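Local coordinates for protein antigen, P35 (Borreliella spielmanii A14S, PDB 6HPN) that is of unknown precise function but belongs to the PFam54 family of Borrelia outer surface proteins, thought to contribute to the pathogenesis of Lyme disease, at residues A[15-20]-A[144-149]; A[26-31]-A[154-159]; A[78-83]-A[122-127]; A[117-122]-A[163-168]. All blocks are in the same frame, centred on the assembly; numbering follows the deposited sequence.

Contact 1: residues A[15-20]-A[144-149]; sequences DPEAKE and LNKPNL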
# COMPACT_ATOMS: atom_id res chain seq x y z
N ASP A 15 -8.94 -6.27 -32.86
CA ASP A 15 -8.31 -5.15 -33.63
C ASP A 15 -7.07 -4.65 -32.88
O ASP A 15 -6.79 -5.08 -31.78
CB ASP A 15 -9.34 -4.09 -33.98
CG ASP A 15 -9.69 -3.10 -32.88
OD1 ASP A 15 -9.12 -3.20 -31.78
OD2 ASP A 15 -10.53 -2.23 -33.15
N PRO A 16 -6.26 -3.75 -33.47
CA PRO A 16 -5.05 -3.24 -32.80
C PRO A 16 -5.23 -2.48 -31.48
O PRO A 16 -4.39 -2.60 -30.60
CB PRO A 16 -4.46 -2.28 -33.85
CG PRO A 16 -4.99 -2.79 -35.17
CD PRO A 16 -6.39 -3.27 -34.85
N GLU A 17 -6.28 -1.66 -31.35
CA GLU A 17 -6.59 -0.94 -30.09
C GLU A 17 -6.77 -2.00 -29.00
O GLU A 17 -6.10 -1.87 -27.96
CB GLU A 17 -7.80 -0.04 -30.27
CG GLU A 17 -8.22 0.73 -29.02
CD GLU A 17 -9.45 1.64 -29.15
OE1 GLU A 17 -10.36 1.37 -30.01
OE2 GLU A 17 -9.53 2.62 -28.38
N ALA A 18 -7.61 -3.02 -29.23
CA ALA A 18 -7.95 -4.06 -28.23
C ALA A 18 -6.68 -4.84 -27.89
O ALA A 18 -6.39 -5.03 -26.71
CB ALA A 18 -9.03 -4.98 -28.73
N LYS A 19 -5.90 -5.21 -28.90
CA LYS A 19 -4.61 -5.92 -28.70
C LYS A 19 -3.65 -5.17 -27.75
O LYS A 19 -3.18 -5.80 -26.79
CB LYS A 19 -3.93 -6.16 -30.04
CG LYS A 19 -4.23 -7.51 -30.71
CD LYS A 19 -3.13 -7.92 -31.68
CE LYS A 19 -1.76 -7.86 -31.04
NZ LYS A 19 -0.67 -7.90 -32.04
N GLU A 20 -3.28 -3.91 -28.03
CA GLU A 20 -2.27 -3.17 -27.22
C GLU A 20 -2.80 -3.09 -25.78
O GLU A 20 -2.09 -3.33 -24.78
CB GLU A 20 -2.02 -1.77 -27.79
CG GLU A 20 -1.22 -0.86 -26.87
CD GLU A 20 -0.78 0.45 -27.50
OE1 GLU A 20 -0.34 0.40 -28.65
OE2 GLU A 20 -0.90 1.51 -26.86
N LEU A 144 -13.74 -9.32 -23.84
CA LEU A 144 -14.28 -8.07 -23.23
C LEU A 144 -14.36 -6.93 -24.24
O LEU A 144 -13.45 -6.81 -25.07
CB LEU A 144 -13.39 -7.63 -22.07
CG LEU A 144 -13.36 -8.56 -20.86
CD1 LEU A 144 -12.33 -8.08 -19.85
CD2 LEU A 144 -14.74 -8.67 -20.22
N ASN A 145 -15.35 -6.07 -24.06
CA ASN A 145 -15.55 -4.81 -24.82
C ASN A 145 -14.53 -3.75 -24.37
O ASN A 145 -13.95 -3.86 -23.24
CB ASN A 145 -17.00 -4.34 -24.72
CG ASN A 145 -17.37 -3.77 -23.36
OD1 ASN A 145 -16.53 -3.23 -22.64
ND2 ASN A 145 -18.64 -3.86 -23.02
N LYS A 146 -14.36 -2.74 -25.22
CA LYS A 146 -13.29 -1.72 -25.10
C LYS A 146 -13.51 -0.86 -23.87
O LYS A 146 -12.56 -0.65 -23.12
CB LYS A 146 -13.19 -0.94 -26.42
CG LYS A 146 -12.35 -1.69 -27.43
CD LYS A 146 -12.52 -1.31 -28.87
CE LYS A 146 -11.39 -1.85 -29.72
NZ LYS A 146 -11.31 -1.13 -31.02
N PRO A 147 -14.73 -0.33 -23.59
CA PRO A 147 -14.96 0.44 -22.35
C PRO A 147 -14.45 -0.30 -21.10
O PRO A 147 -13.81 0.30 -20.24
CB PRO A 147 -16.49 0.63 -22.30
CG PRO A 147 -16.92 0.55 -23.76
CD PRO A 147 -15.94 -0.40 -24.44
N ASN A 148 -14.71 -1.60 -21.03
CA ASN A 148 -14.36 -2.45 -19.86
C ASN A 148 -12.84 -2.66 -19.85
O ASN A 148 -12.25 -2.60 -18.77
CB ASN A 148 -15.17 -3.75 -19.83
CG ASN A 148 -16.62 -3.51 -19.49
OD1 ASN A 148 -17.00 -2.47 -18.93
ND2 ASN A 148 -17.45 -4.47 -19.87
N LEU A 149 -12.23 -2.84 -21.01
CA LEU A 149 -10.75 -2.97 -21.09
C LEU A 149 -10.10 -1.67 -20.64
O LEU A 149 -9.10 -1.73 -19.92
CB LEU A 149 -10.34 -3.36 -22.52
CG LEU A 149 -10.52 -4.84 -22.87
CD1 LEU A 149 -10.42 -5.08 -24.37
CD2 LEU A 149 -9.50 -5.72 -22.12
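Two carboxylates, those of Asp15 and Glu17, receive the ammonium group of Lys146 from different sides. On Asp15, OD2 turns its syn lone pair, the side of its sister oxygen, to the lysine, and Lys146 NZ is modelled at a short 2.5 Å from Asp15 OD2. The other oxygen caps the helix: Ala18 N donates to Asp15 OD1 at 3.0 Å in an almost straight bond (171°), which makes Asp15 the N-cap of helix 16-40. Glu17 OE1 is met on its anti side, somewhat out of the carboxylate plane, with Lys146 NZ to Glu17 OE1 at 2.9 Å. The lysine is stretched out beyond CG, and its last methylene rests on the alanine, Lys146 CE lying 4.0 Å from Ala18 CB. With Glu17 CG anti to the backbone N (chi1 179°) and its chain straight beyond, that carboxylate reaches the flank of the ammonium. Lys146 is itself in the first turn of helix 146-179, which Asn145 caps: Asn148 N donates to Asn145 OD1 at 2.9 Å. Behind the charges, Leu149 packs on Leu21, Ile22 and Ile25. Two acidic groups share one ammonium in this salt-bridge network, so the helix starts 16-40 and 146-179 are tied together by charge at the surface. One carboxylate serves both as cap and as ion-pair partner, and its negative charge is probably favoured by the helix N-terminus and the lysine together.

Contact 2: residues A[26-31]-A[154-159]; sequences LDRSED and YDFDKL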
# COMPACT_ATOMS: atom_id res chain seq x y z
N LEU A 26 -2.04 -6.76 -19.10
CA LEU A 26 -1.27 -7.94 -18.63
C LEU A 26 0.09 -7.48 -18.12
O LEU A 26 0.50 -7.95 -17.04
CB LEU A 26 -1.14 -8.97 -19.74
CG LEU A 26 -2.45 -9.65 -20.13
CD1 LEU A 26 -2.31 -10.48 -21.38
CD2 LEU A 26 -2.97 -10.50 -19.00
N ASP A 27 0.75 -6.58 -18.85
CA ASP A 27 2.09 -6.07 -18.47
C ASP A 27 2.02 -5.49 -17.06
O ASP A 27 2.89 -5.82 -16.25
CB ASP A 27 2.56 -4.97 -19.42
CG ASP A 27 3.04 -5.42 -20.78
OD1 ASP A 27 2.96 -6.62 -21.07
OD2 ASP A 27 3.49 -4.55 -21.54
N ARG A 28 1.08 -4.57 -16.81
CA ARG A 28 0.90 -3.85 -15.52
C ARG A 28 0.60 -4.85 -14.40
O ARG A 28 1.17 -4.69 -13.31
CB ARG A 28 -0.20 -2.79 -15.64
CG ARG A 28 0.16 -1.63 -16.56
CD ARG A 28 -0.98 -0.65 -16.74
NE ARG A 28 -0.57 0.57 -17.43
CZ ARG A 28 -1.23 1.72 -17.42
NH1 ARG A 28 -2.35 1.86 -16.74
NH2 ARG A 28 -0.75 2.76 -18.09
N SER A 29 -0.26 -5.84 -14.69
CA SER A 29 -0.63 -6.96 -13.78
C SER A 29 0.62 -7.77 -13.39
O SER A 29 0.93 -7.81 -12.20
CB SER A 29 -1.66 -7.85 -14.42
OG SER A 29 -2.89 -7.17 -14.62
N GLU A 30 1.30 -8.35 -14.39
CA GLU A 30 2.53 -9.17 -14.28
C GLU A 30 3.67 -8.36 -13.63
O GLU A 30 4.41 -8.93 -12.83
CB GLU A 30 2.95 -9.72 -15.65
CG GLU A 30 2.62 -11.19 -15.80
CD GLU A 30 2.42 -11.61 -17.24
OE1 GLU A 30 3.05 -10.98 -18.15
OE2 GLU A 30 1.60 -12.56 -17.48
N ASP A 31 3.79 -7.08 -13.92
CA ASP A 31 4.79 -6.23 -13.21
C ASP A 31 4.49 -6.28 -11.71
O ASP A 31 5.38 -6.67 -10.94
CB ASP A 31 4.81 -4.77 -13.70
CG ASP A 31 5.51 -4.54 -15.03
OD1 ASP A 31 6.11 -5.50 -15.59
OD2 ASP A 31 5.45 -3.41 -15.51
N TYR A 154 -6.91 1.95 -17.09
CA TYR A 154 -6.87 3.25 -16.37
C TYR A 154 -6.98 3.03 -14.86
O TYR A 154 -6.48 3.90 -14.12
CB TYR A 154 -7.90 4.23 -16.93
CG TYR A 154 -7.50 4.76 -18.29
CD1 TYR A 154 -6.33 5.49 -18.45
CD2 TYR A 154 -8.24 4.46 -19.41
CE1 TYR A 154 -5.91 5.93 -19.70
CE2 TYR A 154 -7.85 4.90 -20.67
CZ TYR A 154 -6.68 5.64 -20.82
OH TYR A 154 -6.30 6.07 -22.07
N ASP A 155 -7.51 1.90 -14.39
CA ASP A 155 -7.63 1.64 -12.92
C ASP A 155 -6.22 1.60 -12.31
O ASP A 155 -5.99 2.18 -11.22
CB ASP A 155 -8.46 0.39 -12.64
CG ASP A 155 -9.97 0.60 -12.61
OD1 ASP A 155 -10.41 1.80 -12.69
OD2 ASP A 155 -10.71 -0.43 -12.45
N PHE A 156 -5.28 1.03 -13.03
CA PHE A 156 -3.85 1.01 -12.65
C PHE A 156 -3.32 2.44 -12.47
O PHE A 156 -2.53 2.65 -11.53
CB PHE A 156 -3.07 0.21 -13.68
CG PHE A 156 -3.30 -1.27 -13.60
CD1 PHE A 156 -2.92 -1.99 -12.48
CD2 PHE A 156 -3.87 -1.96 -14.66
CE1 PHE A 156 -3.11 -3.36 -12.41
CE2 PHE A 156 -4.04 -3.33 -14.58
CZ PHE A 156 -3.67 -4.03 -13.46
N ASP A 157 -3.75 3.39 -13.32
CA ASP A 157 -3.29 4.80 -13.28
C ASP A 157 -3.88 5.45 -12.04
O ASP A 157 -3.16 6.15 -11.35
CB ASP A 157 -3.67 5.57 -14.55
CG ASP A 157 -2.81 5.21 -15.76
OD1 ASP A 157 -1.70 4.74 -15.55
OD2 ASP A 157 -3.25 5.45 -16.89
N LYS A 158 -5.13 5.13 -11.72
CA LYS A 158 -5.82 5.65 -10.51
C LYS A 158 -5.14 5.16 -9.22
O LYS A 158 -4.89 6.01 -8.32
CB LYS A 158 -7.30 5.29 -10.55
CG LYS A 158 -8.12 6.27 -11.36
CD LYS A 158 -9.49 5.76 -11.74
CE LYS A 158 -9.99 6.41 -13.01
NZ LYS A 158 -11.46 6.45 -13.04
N LEU A 159 -4.81 3.87 -9.11
CA LEU A 159 -4.08 3.36 -7.92
C LEU A 159 -2.68 3.99 -7.87
O LEU A 159 -2.20 4.24 -6.76
CB LEU A 159 -3.99 1.84 -7.99
CG LEU A 159 -5.31 1.12 -7.81
CD1 LEU A 159 -5.15 -0.38 -8.01
CD2 LEU A 159 -5.91 1.40 -6.45
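Arg28 reaches from helix 16-40 across Phe156 to Asp157 of helix 146-179; its methylenes meet Phe156, and its tip meets both Phe156 CB and Asp157. Its CB sits over the middle of the phenyl ring, a CH-pi contact in which Arg28 CB is 3.9 Å from the Phe156 ring centroid and only 11° off the normal. CG is anti to the carbonyl carbon (chi1 -68°) and the chain runs straight to NE, which carries it from the ring towards the phenylalanine's own backbone. On the way Arg28 CD lies 3.8 Å from both Phe156 CD2 and Phe156 CB. At the tip Arg28 NH1 is 3.6 Å from Phe156 CB and forms a salt bridge with Asp157, NH1 to OD1 at 3.2 Å. The carboxylate is turned 61° against the guanidinium: Asp157 OD2 lies in the guanidinium plane at its edge, while OD1 meets it obliquely. Tyr153, one residue before the facing segment, adds a cation-pi contact. The far end of the phenyl ring has Ser29 OG near Phe156 CZ, at 3.4 Å, but that hydroxyl is hydrogen-bonded to Ile25 O. Ser29 also touches Ile134 and Leu135 of helix 106-135, and Phe156 touches Ser131 there. The arginine is thus amphipathic in its use: its methylenes cover an aromatic face, and its charge is paired with an acid electrostatically, without a hydrogen bond.

Contact 3: residues A[78-83]-A[122-127]; sequences RRILYT and SIQLAM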
# COMPACT_ATOMS: atom_id res chain seq x y z
N ARG A 78 3.56 -7.58 6.06
CA ARG A 78 4.67 -6.60 6.27
C ARG A 78 5.40 -6.40 4.93
O ARG A 78 5.82 -5.27 4.63
CB ARG A 78 5.61 -7.08 7.39
CG ARG A 78 5.03 -6.96 8.80
CD ARG A 78 6.08 -7.14 9.89
NE ARG A 78 6.84 -8.38 9.68
CZ ARG A 78 6.55 -9.58 10.21
NH1 ARG A 78 5.53 -9.73 11.05
NH2 ARG A 78 7.30 -10.62 9.91
N ARG A 79 5.55 -7.46 4.16
CA ARG A 79 6.19 -7.38 2.83
C ARG A 79 5.37 -6.38 1.98
O ARG A 79 5.96 -5.46 1.37
CB ARG A 79 6.32 -8.79 2.25
CG ARG A 79 7.23 -8.90 1.04
CD ARG A 79 6.57 -8.36 -0.22
NE ARG A 79 5.33 -9.04 -0.54
CZ ARG A 79 4.40 -8.55 -1.34
NH1 ARG A 79 4.56 -7.35 -1.89
NH2 ARG A 79 3.29 -9.26 -1.57
N ILE A 80 4.04 -6.52 1.97
CA ILE A 80 3.14 -5.64 1.18
C ILE A 80 3.42 -4.20 1.62
O ILE A 80 3.64 -3.37 0.71
CB ILE A 80 1.67 -6.09 1.29
CG1 ILE A 80 1.47 -7.41 0.54
CG2 ILE A 80 0.73 -5.00 0.79
CD1 ILE A 80 0.22 -8.20 0.93
N LEU A 81 3.53 -3.92 2.91
CA LEU A 81 3.76 -2.52 3.39
C LEU A 81 5.10 -1.98 2.84
O LEU A 81 5.15 -0.80 2.35
CB LEU A 81 3.72 -2.48 4.92
CG LEU A 81 4.19 -1.18 5.57
CD1 LEU A 81 3.25 -0.02 5.23
CD2 LEU A 81 4.27 -1.35 7.08
N TYR A 82 6.15 -2.82 2.84
CA TYR A 82 7.50 -2.47 2.30
C TYR A 82 7.45 -2.20 0.79
O TYR A 82 8.12 -1.26 0.32
CB TYR A 82 8.50 -3.59 2.59
CG TYR A 82 8.66 -3.99 4.04
CD1 TYR A 82 8.44 -3.09 5.07
CD2 TYR A 82 9.02 -5.28 4.36
CE1 TYR A 82 8.57 -3.48 6.39
CE2 TYR A 82 9.15 -5.68 5.67
CZ TYR A 82 8.93 -4.78 6.70
OH TYR A 82 9.08 -5.21 7.99
N THR A 83 6.70 -3.01 0.04
CA THR A 83 6.52 -2.83 -1.42
C THR A 83 5.75 -1.52 -1.66
O THR A 83 6.04 -0.85 -2.66
CB THR A 83 5.84 -4.05 -2.06
OG1 THR A 83 6.51 -5.24 -1.63
CG2 THR A 83 5.80 -3.92 -3.57
N SER A 122 -2.90 -0.90 2.24
CA SER A 122 -4.20 -1.04 1.54
C SER A 122 -4.03 -0.72 0.06
O SER A 122 -4.61 -1.44 -0.77
CB SER A 122 -5.27 -0.16 2.11
OG SER A 122 -5.46 -0.43 3.48
N ILE A 123 -3.34 0.37 -0.25
CA ILE A 123 -3.11 0.79 -1.65
C ILE A 123 -2.41 -0.36 -2.37
O ILE A 123 -2.83 -0.73 -3.45
CB ILE A 123 -2.29 2.08 -1.73
CG1 ILE A 123 -3.08 3.28 -1.21
CG2 ILE A 123 -1.78 2.30 -3.14
CD1 ILE A 123 -2.22 4.50 -0.97
N GLN A 124 -1.35 -0.89 -1.76
CA GLN A 124 -0.50 -1.92 -2.39
C GLN A 124 -1.26 -3.24 -2.49
O GLN A 124 -1.16 -3.89 -3.52
CB GLN A 124 0.76 -2.10 -1.54
CG GLN A 124 1.79 -3.01 -2.19
CD GLN A 124 2.31 -2.50 -3.52
OE1 GLN A 124 2.70 -1.35 -3.68
NE2 GLN A 124 2.35 -3.39 -4.49
N LEU A 125 -1.96 -3.62 -1.42
CA LEU A 125 -2.84 -4.81 -1.42
C LEU A 125 -3.79 -4.71 -2.61
O LEU A 125 -3.92 -5.69 -3.32
CB LEU A 125 -3.64 -4.89 -0.13
CG LEU A 125 -4.54 -6.12 -0.04
CD1 LEU A 125 -3.73 -7.41 -0.11
CD2 LEU A 125 -5.37 -6.10 1.24
N ALA A 126 -4.39 -3.55 -2.83
CA ALA A 126 -5.39 -3.35 -3.89
C ALA A 126 -4.75 -3.58 -5.26
O ALA A 126 -5.37 -4.30 -6.09
CB ALA A 126 -6.02 -1.99 -3.77
N MET A 127 -3.59 -3.00 -5.52
CA MET A 127 -2.81 -3.23 -6.77
C MET A 127 -2.61 -4.74 -6.98
O MET A 127 -2.73 -5.22 -8.11
CB MET A 127 -1.42 -2.59 -6.70
CG MET A 127 -1.44 -1.10 -6.70
SD MET A 127 0.24 -0.45 -6.53
CE MET A 127 -0.14 1.27 -6.80
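Helices 75-84 and 106-135 meet almost at right angles here: the axes of 78-83 and 122-127 lie 8.5 Å apart at an angle of 98°. The backbones come nearest at Ile80 and Gln124, with 6.3 Å from Ile80 CA to Gln124 CA. Gln124 has CG anti to its own N (chi1 -173°) and then bends at chi2 (62°), folding its methylenes over the isoleucine and bringing the amide beside Thr83. Ile80 CG2 sits 3.7 Å from Gln124 CB, and Gln124 CG is 3.5 Å from Ile80 O. At the other end of the isoleucine, Ile80 CD1 lies 4.2 Å from Leu125 CD1. The glutamine side chain crosses that of Thr83 at about a right angle, with Thr83 CG2 3.6 Å from Gln124 NE2. The amide's hydrogen bonds are made outside the two segments: NE2 donates to Glu128 OE2, and OE1 accepts from Lys163 NZ, which also bonds Thr83 O and so joins two neighbouring oxygens. Thr83 OG1 is gripped from another direction, since Arg79 NH1 lies 2.9 Å from Thr83 OG1, which lies in the guanidinium plane, and Asp39 of helix 16-40 is hydrogen-bonded to the same hydroxyl. Arg79 in turn forms a salt bridge with Glu128. The short helix 75-84 therefore lies across helix 106-135 and also touches helix 16-40, through Thr83 on Ile35, while helix 146-179 supplies Lys163.

Contact 4: residues A[117-122]-A[163-168]; sequences INRGFS and KEKWLK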
# COMPACT_ATOMS: atom_id res chain seq x y z
N ILE A 117 -1.42 0.93 7.73
CA ILE A 117 -2.28 -0.23 7.32
C ILE A 117 -3.38 0.25 6.38
O ILE A 117 -3.55 -0.34 5.32
CB ILE A 117 -2.87 -0.94 8.55
CG1 ILE A 117 -1.79 -1.29 9.59
CG2 ILE A 117 -3.68 -2.15 8.11
CD1 ILE A 117 -0.80 -2.33 9.15
N ASN A 118 -4.09 1.31 6.77
CA ASN A 118 -5.21 1.85 5.96
C ASN A 118 -4.67 2.67 4.79
O ASN A 118 -5.43 2.86 3.87
CB ASN A 118 -6.24 2.56 6.85
CG ASN A 118 -6.82 1.58 7.85
OD1 ASN A 118 -6.56 1.62 9.04
ND2 ASN A 118 -7.54 0.60 7.35
N ARG A 119 -3.41 3.09 4.76
CA ARG A 119 -2.87 3.79 3.57
C ARG A 119 -1.89 2.90 2.80
O ARG A 119 -2.32 2.20 1.87
CB ARG A 119 -2.29 5.16 3.93
CG ARG A 119 -1.95 6.01 2.72
CD ARG A 119 -2.02 7.49 3.04
NE ARG A 119 -1.63 8.37 1.94
CZ ARG A 119 -1.01 9.55 2.06
NH1 ARG A 119 -0.64 10.01 3.26
NH2 ARG A 119 -0.76 10.27 0.98
N GLY A 120 -0.60 2.92 3.15
CA GLY A 120 0.43 2.17 2.40
C GLY A 120 -0.02 0.75 2.09
O GLY A 120 -0.15 0.39 0.91
N PHE A 121 -0.31 -0.04 3.12
CA PHE A 121 -0.63 -1.48 2.96
C PHE A 121 -1.81 -1.65 2.01
O PHE A 121 -1.70 -2.47 1.07
CB PHE A 121 -0.93 -2.09 4.33
CG PHE A 121 -1.49 -3.47 4.25
CD1 PHE A 121 -0.66 -4.56 4.06
CD2 PHE A 121 -2.85 -3.69 4.36
CE1 PHE A 121 -1.17 -5.84 4.00
CE2 PHE A 121 -3.37 -4.97 4.28
CZ PHE A 121 -2.53 -6.05 4.09
N SER A 122 -2.90 -0.90 2.24
CA SER A 122 -4.20 -1.04 1.54
C SER A 122 -4.03 -0.72 0.06
O SER A 122 -4.61 -1.44 -0.77
CB SER A 122 -5.27 -0.16 2.11
OG SER A 122 -5.46 -0.43 3.48
N LYS A 163 -0.63 5.68 -4.62
CA LYS A 163 0.73 5.24 -4.26
C LYS A 163 1.68 6.42 -4.38
O LYS A 163 2.48 6.64 -3.45
CB LYS A 163 1.20 4.04 -5.09
CG LYS A 163 2.31 3.25 -4.40
CD LYS A 163 2.99 2.20 -5.22
CE LYS A 163 4.25 1.72 -4.53
NZ LYS A 163 4.68 0.40 -5.02
N GLU A 164 1.57 7.21 -5.45
CA GLU A 164 2.48 8.37 -5.67
C GLU A 164 2.33 9.35 -4.51
O GLU A 164 3.37 9.73 -3.94
CB GLU A 164 2.29 8.97 -7.06
CG GLU A 164 3.38 8.46 -7.99
CD GLU A 164 3.13 8.60 -9.48
OE1 GLU A 164 2.11 9.26 -9.87
OE2 GLU A 164 3.94 8.04 -10.26
N LYS A 165 1.09 9.68 -4.12
CA LYS A 165 0.78 10.61 -3.00
C LYS A 165 1.34 10.05 -1.68
O LYS A 165 1.94 10.81 -0.92
CB LYS A 165 -0.73 10.89 -2.98
CG LYS A 165 -1.22 11.86 -1.91
CD LYS A 165 -1.45 13.29 -2.34
CE LYS A 165 -1.63 14.25 -1.17
NZ LYS A 165 -0.32 14.78 -0.70
N TRP A 166 1.23 8.75 -1.45
CA TRP A 166 1.76 8.07 -0.24
C TRP A 166 3.30 8.22 -0.13
O TRP A 166 3.82 8.61 0.94
CB TRP A 166 1.30 6.61 -0.31
CG TRP A 166 2.04 5.64 0.56
CD1 TRP A 166 2.77 4.55 0.16
CD2 TRP A 166 2.07 5.62 2.00
NE1 TRP A 166 3.25 3.86 1.23
CE2 TRP A 166 2.84 4.50 2.38
CE3 TRP A 166 1.55 6.45 2.99
CZ2 TRP A 166 3.08 4.18 3.72
CZ3 TRP A 166 1.79 6.14 4.31
CH2 TRP A 166 2.53 5.01 4.67
N LEU A 167 4.00 7.87 -1.20
CA LEU A 167 5.47 8.05 -1.30
C LEU A 167 5.86 9.53 -1.13
O LEU A 167 6.87 9.81 -0.46
CB LEU A 167 5.93 7.52 -2.66
CG LEU A 167 5.84 6.00 -2.84
CD1 LEU A 167 5.78 5.67 -4.32
CD2 LEU A 167 7.01 5.29 -2.19
N LYS A 168 5.12 10.44 -1.76
CA LYS A 168 5.31 11.90 -1.61
C LYS A 168 5.21 12.26 -0.10
O LYS A 168 6.21 12.77 0.49
CB LYS A 168 4.32 12.57 -2.56
CG LYS A 168 4.11 14.06 -2.38
CD LYS A 168 5.33 14.86 -2.71
CE LYS A 168 5.09 16.35 -2.55
NZ LYS A 168 6.33 17.05 -2.16
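Gly120 lays its CA on one face of the Trp166 indole, in a CH-pi contact 3.6 Å from the centroid of the five-membered ring. Having no side chain, the glycine lets the backbone of helix 106-135 come down onto the ring system, and Gly120 CA is 3.4 Å from Trp166 CE2. The indole gets there because Trp166 CG stands opposite the backbone N (chi1 162°), which swings the ring out across the gap; Ser84 OG, hydrogen-bonded to NE1, helps fix its rotation. Arg119 takes the same first torsion (chi1 -170°) and an extended chain, so that its methylenes run past the benzo ring, with Arg119 CG 3.5 Å from Trp166 CE3. The two helix segments cross at -116°, and 117-122 departs from a regular alpha-helix: a wider, pi-type turn spans 117-121, a local bulge in helix 106-135. Ser122 OG donates to Ile117 O at 2.7 Å, in the carbonyl plane and on a lone pair, while the backbone bond from Ser122 N to the same oxygen is weak. Gly120 and Arg119 both lie within this widened turn. Farther out, the guanidinium has Trp166 CA over one face and Lys165 CG at its edge, where Arg119 NH2 is 3.3 Å from Lys165 CG. Lys165 is bent at chi2 and chi4, and its ammonium shares Asp169 with the arginine: OD2 pairs with Arg119 NH2, OD1 with Lys165 NZ. Arg119 NH1 donates to Asn198 OD1, and the arginine also touches Gln202 and Ile206 of helix 200-221.

In the fold
Helix 146-179 carries one side of contacts 1, 2 and 4, in that order from its N-terminus. Contacts 1 and 2, with centres 15 Å apart, both join it to helix 16-40, whereas contact 4 joins it to helix 106-135. Contact 3 brings the short helix 75-84 against that same helix 106-135; its centre is 8 Å from contact 4, and Ser122 belongs to both. Contact 1 is peripheral, 28 Å from the chain centre, while contacts 3 and 4 lie within about 5 Å of it. Along the chain contact 3 is nested inside contacts 1 and 2, while contact 4 interleaves with the other three. Sequence-distant helices are thus bound into one helical bundle, without any strand.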